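Local coordinates for protein succinyl-CoA ligase (ADP-forming) subunit alpha (Methanosaeta concilii, PDB 6HXI) that belongs to the CoA-ligase family, carries a C-terminal region related to citrate synthase, and binds coenzyme A, at residues G142-G147 and S164-P169; I196-A201 and L217-N222. One frame throughout, in Å; residues are numbered along the deposited sequence.

In the fold
Interactions 1 and 2 lie 12 Å apart between centres and are joined through one mixed sheet, in which strands 143-145 and 196-201 are antiparallel neighbours. The pairing is documented by Ala-146 N to Tyr-197 O and Met-144 N to Gly-199 O, both 2.8 Å, and by a side-chain bond from Thr-145 OG1 to Glu-198 OE2 at 2.9 Å. A bound coenzyme A is near but touches neither contact: it is about 13 Å from the side chain of Met-144 and about 11 Å from that of Val-200. One connection to its pocket runs through Thr-140, a pocket residue whose OG1 bonds to both Gly-142 N and Ala-201 O.

Interaction 1 (G142-G147 and S164-P169); sequences GGMTAG and SKLYRP
Tyr-167 and Arg-168 meet segment 142-147 through their backbones, while their flat groups turn back onto their own loop. One face of the Tyr-167 ring carries Lys-165 C, offset toward the rim, and one face of the Arg-168 guanidinium has Lys-165 O over its centre, 3.5 Å above the plane. Lys-165 NZ lies at the edge of that guanidinium; both groups form salt bridges to Glu-330, consistent with two cations lying so close. Across the contact, Gly-147 N gives Leu-166 O a weak hydrogen bond of 3.0 Å, bent at 135°. Gly-147 takes a positive phi (74°), its CA 3.2 Å from Tyr-167 O. The acceptor carbonyl belongs to a type I turn from Lys-165 to Arg-168, which shares Lys-165, the C-prime residue, with the Schellman motif ending helix 158-163. The loop leads on to strand 172-176 of the mixed sheet, in which strand 143-145 pairs with strand 196-201. Ala-146 CB lies 3.5 Å from Leu-166 O, and Ala-146 O faces the Pro-169 ring, nearest at CB (3.7 Å). Met-144, bent at chi2 and chi3, crosses Leu-166 at about a right angle, Met-144 SD 4.2 Å from Leu-166 CB; Phe-186 of helix 179-192 touches both.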
loop_
_atom_site.group_PDB
_atom_site.type_symbol
_atom_site.label_atom_id
_atom_site.label_comp_id
_atom_site.label_asym_id
_atom_site.label_seq_id
_atom_site.Cartn_x
_atom_site.Cartn_y
_atom_site.Cartn_z
ATOM N N GLY B 142 -18.492 -1.528 -48.970
ATOM C CA GLY B 142 -17.284 -1.554 -49.775
ATOM C C GLY B 142 -17.444 -2.444 -50.989
ATOM O O GLY B 142 -18.087 -2.082 -51.972
ATOM N N GLY B 143 -16.822 -3.604 -50.912
ATOM C CA GLY B 143 -16.749 -4.577 -51.986
ATOM C C GLY B 143 -15.634 -5.562 -51.708
ATOM O O GLY B 143 -15.052 -5.564 -50.613
ATOM N N MET B 144 -15.363 -6.439 -52.669
ATOM C CA MET B 144 -14.334 -7.460 -52.514
ATOM C C MET B 144 -13.922 -8.113 -53.808
ATOM O O MET B 144 -14.694 -8.122 -54.755
ATOM C CB MET B 144 -14.743 -8.534 -51.471
ATOM C CG MET B 144 -15.977 -9.355 -51.794
ATOM S SD MET B 144 -15.823 -11.087 -51.216
ATOM C CE MET B 144 -15.566 -10.880 -49.466
ATOM N N THR B 145 -12.703 -8.657 -53.834
ATOM C CA THR B 145 -12.155 -9.497 -54.901
ATOM C C THR B 145 -12.134 -10.874 -54.230
ATOM O O THR B 145 -11.446 -11.054 -53.212
ATOM C CB THR B 145 -10.752 -9.050 -55.372
ATOM O OG1 THR B 145 -10.801 -7.698 -55.834
ATOM C CG2 THR B 145 -10.209 -9.938 -56.492
ATOM N N ALA B 146 -12.939 -11.815 -54.740
ATOM C CA ALA B 146 -13.038 -13.160 -54.202
ATOM C C ALA B 146 -11.684 -13.866 -54.190
ATOM O O ALA B 146 -10.946 -13.817 -55.163
ATOM C CB ALA B 146 -14.050 -13.957 -54.983
ATOM N N GLY B 147 -11.338 -14.422 -53.047
ATOM C CA GLY B 147 -10.068 -15.092 -52.826
ATOM C C GLY B 147 -8.863 -14.185 -52.690
ATOM O O GLY B 147 -7.746 -14.693 -52.615
ATOM N N SER B 164 -21.133 -18.941 -49.659
ATOM C CA SER B 164 -21.184 -18.258 -50.952
ATOM C C SER B 164 -19.921 -18.496 -51.796
ATOM O O SER B 164 -19.793 -17.910 -52.873
ATOM C CB SER B 164 -21.482 -16.775 -50.770
ATOM O OG SER B 164 -22.852 -16.601 -50.447
ATOM N N LYS B 165 -19.004 -19.379 -51.318
ATOM C CA LYS B 165 -17.763 -19.751 -52.005
ATOM C C LYS B 165 -16.927 -18.526 -52.455
ATOM O O LYS B 165 -16.399 -18.484 -53.569
ATOM C CB LYS B 165 -18.044 -20.726 -53.181
ATOM C CG LYS B 165 -18.699 -22.050 -52.787
ATOM C CD LYS B 165 -18.806 -23.018 -53.976
ATOM C CE LYS B 165 -20.093 -22.857 -54.754
ATOM N NZ LYS B 165 -20.127 -23.716 -55.971
ATOM N N LEU B 166 -16.819 -17.544 -51.574
ATOM C CA LEU B 166 -16.100 -16.296 -51.807
ATOM C C LEU B 166 -14.591 -16.365 -51.552
ATOM O O LEU B 166 -13.894 -15.389 -51.805
ATOM C CB LEU B 166 -16.749 -15.149 -50.997
ATOM C CG LEU B 166 -18.195 -14.784 -51.416
ATOM C CD1 LEU B 166 -18.848 -13.902 -50.388
ATOM C CD2 LEU B 166 -18.239 -14.140 -52.822
ATOM N N TYR B 167 -14.086 -17.512 -51.083
ATOM C CA TYR B 167 -12.659 -17.765 -50.832
ATOM C C TYR B 167 -11.899 -18.113 -52.146
ATOM O O TYR B 167 -10.665 -18.194 -52.124
ATOM C CB TYR B 167 -12.468 -18.868 -49.756
ATOM C CG TYR B 167 -13.307 -20.101 -50.018
ATOM C CD1 TYR B 167 -12.857 -21.107 -50.871
ATOM C CD2 TYR B 167 -14.571 -20.239 -49.457
ATOM C CE1 TYR B 167 -13.647 -22.219 -51.155
ATOM C CE2 TYR B 167 -15.364 -21.348 -49.729
ATOM C CZ TYR B 167 -14.904 -22.332 -50.586
ATOM O OH TYR B 167 -15.670 -23.441 -50.829
ATOM N N ARG B 168 -12.639 -18.291 -53.274
ATOM C CA ARG B 168 -12.145 -18.564 -54.632
ATOM C C ARG B 168 -12.852 -17.676 -55.677
ATOM O O ARG B 168 -14.090 -17.561 -55.638
ATOM C CB ARG B 168 -12.363 -20.052 -55.032
ATOM C CG ARG B 168 -13.754 -20.589 -54.668
ATOM C CD ARG B 168 -14.258 -21.452 -55.754
ATOM N NE ARG B 168 -15.710 -21.449 -55.883
ATOM C CZ ARG B 168 -16.400 -20.521 -56.536
ATOM N NH1 ARG B 168 -15.785 -19.461 -57.042
ATOM N NH2 ARG B 168 -17.718 -20.613 -56.630
ATOM N N PRO B 169 -12.117 -17.116 -56.674
ATOM C CA PRO B 169 -12.794 -16.300 -57.704
ATOM C C PRO B 169 -13.596 -17.085 -58.741
ATOM O O PRO B 169 -13.296 -18.241 -59.045
ATOM C CB PRO B 169 -11.638 -15.550 -58.383
ATOM C CG PRO B 169 -10.461 -16.444 -58.222
ATOM C CD PRO B 169 -10.653 -17.142 -56.883
#

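Interaction 2 (I196-A201 and L217-N222); sequences IYEGVA and LRYERN
Strand 198-201 and helix 217-221 run nearly antiparallel, at 171° with axes 10.9 Å apart, and Glu-198 and Tyr-219 bring their CA atoms nearest, 8.5 Å. Arg-218 meets Glu-198 end-on: NH1 and NH2 both donate to the single atom OE1, each at 2.8 Å. OE1 lies in the guanidinium plane, and because one atom serves both nitrogens neither bond is straight (145° at NH1). The carboxylate plane is turned about half a right angle from the guanidinium; OE1 receives NH1 on its syn lone pair, and NH2 also on the syn side but tilted out of the carboxylate plane. Tyr-6 O and His-215 ND1 bond to Arg-218 NH1 and NH2 respectively, which would restrict the guanidinium's rotation. With CG anti to the backbone N (chi1 -164°), the extended Glu-198 chain reaches from the strand to this grip. Helix 212-221 belongs to a beta-alpha-beta crossover between parallel strands 196-201 and 227-233, with strand 172-176 between them in the sheet. Tyr-219 brings its ring edge to the same oxygen, CE1 3.2 Å from Glu-198 OE1, while Tyr-219 OH bonds to Phe-174 O and lies 3.7 Å from Val-200 CG2. Asn-222 ND2 approaches Tyr-197 CE1 obliquely at 3.4 Å, the amide nearly perpendicular to the ring.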
loop_
_atom_site.group_PDB
_atom_site.type_symbol
_atom_site.label_atom_id
_atom_site.label_comp_id
_atom_site.label_asym_id
_atom_site.label_seq_id
_atom_site.Cartn_x
_atom_site.Cartn_y
_atom_site.Cartn_z
ATOM N N ILE B 196 -18.752 -14.718 -58.115
ATOM C CA ILE B 196 -18.085 -13.462 -58.436
ATOM C C ILE B 196 -16.564 -13.606 -58.479
ATOM O O ILE B 196 -15.969 -14.384 -57.738
ATOM C CB ILE B 196 -18.494 -12.253 -57.520
ATOM C CG1 ILE B 196 -18.110 -12.464 -56.048
ATOM C CG2 ILE B 196 -19.965 -11.888 -57.653
ATOM C CD1 ILE B 196 -17.130 -11.484 -55.485
ATOM N N TYR B 197 -15.951 -12.814 -59.345
ATOM C CA TYR B 197 -14.522 -12.602 -59.385
ATOM C C TYR B 197 -14.352 -11.405 -58.407
ATOM O O TYR B 197 -13.604 -11.495 -57.434
ATOM C CB TYR B 197 -14.068 -12.200 -60.801
ATOM C CG TYR B 197 -12.597 -11.861 -60.869
ATOM C CD1 TYR B 197 -12.144 -10.574 -60.593
ATOM C CD2 TYR B 197 -11.650 -12.836 -61.173
ATOM C CE1 TYR B 197 -10.784 -10.269 -60.591
ATOM C CE2 TYR B 197 -10.289 -12.538 -61.196
ATOM C CZ TYR B 197 -9.861 -11.248 -60.915
ATOM O OH TYR B 197 -8.522 -10.933 -60.950
ATOM N N GLU B 198 -15.108 -10.315 -58.660
ATOM C CA GLU B 198 -15.095 -9.078 -57.889
ATOM C C GLU B 198 -16.518 -8.515 -57.762
ATOM O O GLU B 198 -17.334 -8.669 -58.675
ATOM C CB GLU B 198 -14.186 -8.063 -58.607
ATOM C CG GLU B 198 -13.770 -6.877 -57.772
ATOM C CD GLU B 198 -12.723 -6.014 -58.442
ATOM O OE1 GLU B 198 -13.112 -5.129 -59.236
ATOM O OE2 GLU B 198 -11.515 -6.226 -58.184
ATOM N N GLY B 199 -16.782 -7.844 -56.656
ATOM C CA GLY B 199 -18.064 -7.198 -56.389
ATOM C C GLY B 199 -17.881 -5.860 -55.701
ATOM O O GLY B 199 -17.061 -5.758 -54.791
ATOM N N VAL B 200 -18.618 -4.821 -56.126
ATOM C CA VAL B 200 -18.499 -3.479 -55.526
ATOM C C VAL B 200 -19.883 -2.859 -55.288
ATOM O O VAL B 200 -20.745 -2.943 -56.164
ATOM C CB VAL B 200 -17.591 -2.510 -56.376
ATOM C CG1 VAL B 200 -17.629 -1.072 -55.845
ATOM C CG2 VAL B 200 -16.145 -3.000 -56.455
ATOM N N ALA B 201 -20.090 -2.230 -54.109
ATOM C CA ALA B 201 -21.306 -1.481 -53.859
ATOM C C ALA B 201 -20.864 0.008 -53.867
ATOM O O ALA B 201 -19.964 0.386 -53.107
ATOM C CB ALA B 201 -21.921 -1.867 -52.528
ATOM N N LEU B 217 -16.396 -0.602 -66.427
ATOM C CA LEU B 217 -15.320 -0.413 -67.411
ATOM C C LEU B 217 -14.058 -1.163 -67.030
ATOM O O LEU B 217 -13.369 -1.646 -67.918
ATOM C CB LEU B 217 -15.020 1.070 -67.691
ATOM C CG LEU B 217 -16.082 1.845 -68.453
ATOM C CD1 LEU B 217 -15.660 3.290 -68.634
ATOM C CD2 LEU B 217 -16.384 1.208 -69.799
ATOM N N ARG B 218 -13.773 -1.291 -65.720
ATOM C CA ARG B 218 -12.639 -2.070 -65.232
ATOM C C ARG B 218 -12.895 -3.563 -65.495
ATOM O O ARG B 218 -11.961 -4.273 -65.857
ATOM C CB ARG B 218 -12.424 -1.876 -63.733
ATOM C CG ARG B 218 -11.801 -0.560 -63.305
ATOM C CD ARG B 218 -11.387 -0.588 -61.839
ATOM N NE ARG B 218 -12.482 -0.959 -60.933
ATOM C CZ ARG B 218 -12.660 -2.171 -60.415
ATOM N NH1 ARG B 218 -11.836 -3.161 -60.728
ATOM N NH2 ARG B 218 -13.684 -2.411 -59.612
ATOM N N TYR B 219 -14.140 -4.045 -65.289
ATOM C CA TYR B 219 -14.495 -5.444 -65.523
ATOM C C TYR B 219 -14.360 -5.797 -67.000
ATOM O O TYR B 219 -14.010 -6.935 -67.315
ATOM C CB TYR B 219 -15.928 -5.744 -65.052
ATOM C CG TYR B 219 -16.236 -5.417 -63.606
ATOM C CD1 TYR B 219 -15.228 -5.393 -62.642
ATOM C CD2 TYR B 219 -17.544 -5.197 -63.185
ATOM C CE1 TYR B 219 -15.510 -5.105 -61.309
ATOM C CE2 TYR B 219 -17.837 -4.917 -61.849
ATOM C CZ TYR B 219 -16.820 -4.887 -60.913
ATOM O OH TYR B 219 -17.113 -4.616 -59.600
ATOM N N GLU B 220 -14.640 -4.816 -67.898
ATOM C CA GLU B 220 -14.566 -4.949 -69.358
ATOM C C GLU B 220 -13.132 -5.136 -69.856
ATOM O O GLU B 220 -12.920 -5.774 -70.899
ATOM C CB GLU B 220 -15.182 -3.727 -70.041
ATOM C CG GLU B 220 -16.404 -4.052 -70.885
ATOM C CD GLU B 220 -16.171 -4.772 -72.205
ATOM O OE1 GLU B 220 -15.502 -4.205 -73.099
ATOM O OE2 GLU B 220 -16.734 -5.877 -72.374
ATOM N N ARG B 221 -12.156 -4.558 -69.121
ATOM C CA ARG B 221 -10.731 -4.637 -69.425
ATOM C C ARG B 221 -10.092 -5.890 -68.815
ATOM O O ARG B 221 -9.140 -6.423 -69.398
ATOM C CB ARG B 221 -9.995 -3.384 -68.936
ATOM C CG ARG B 221 -10.281 -2.110 -69.748
ATOM C CD ARG B 221 -9.392 -0.949 -69.304
ATOM N NE ARG B 221 -9.640 -0.542 -67.911
ATOM C CZ ARG B 221 -8.845 0.256 -67.202
ATOM N NH1 ARG B 221 -7.734 0.745 -67.737
ATOM N NH2 ARG B 221 -9.155 0.566 -65.950
ATOM N N ASN B 222 -10.612 -6.364 -67.656
ATOM C CA ASN B 222 -10.100 -7.545 -66.958
ATOM C C ASN B 222 -10.348 -8.849 -67.728
ATOM O O ASN B 222 -11.502 -9.222 -67.929
ATOM C CB ASN B 222 -10.652 -7.631 -65.518
ATOM C CG ASN B 222 -9.859 -8.521 -64.573
ATOM O OD1 ASN B 222 -9.106 -9.427 -64.970
ATOM N ND2 ASN B 222 -10.041 -8.303 -63.278
#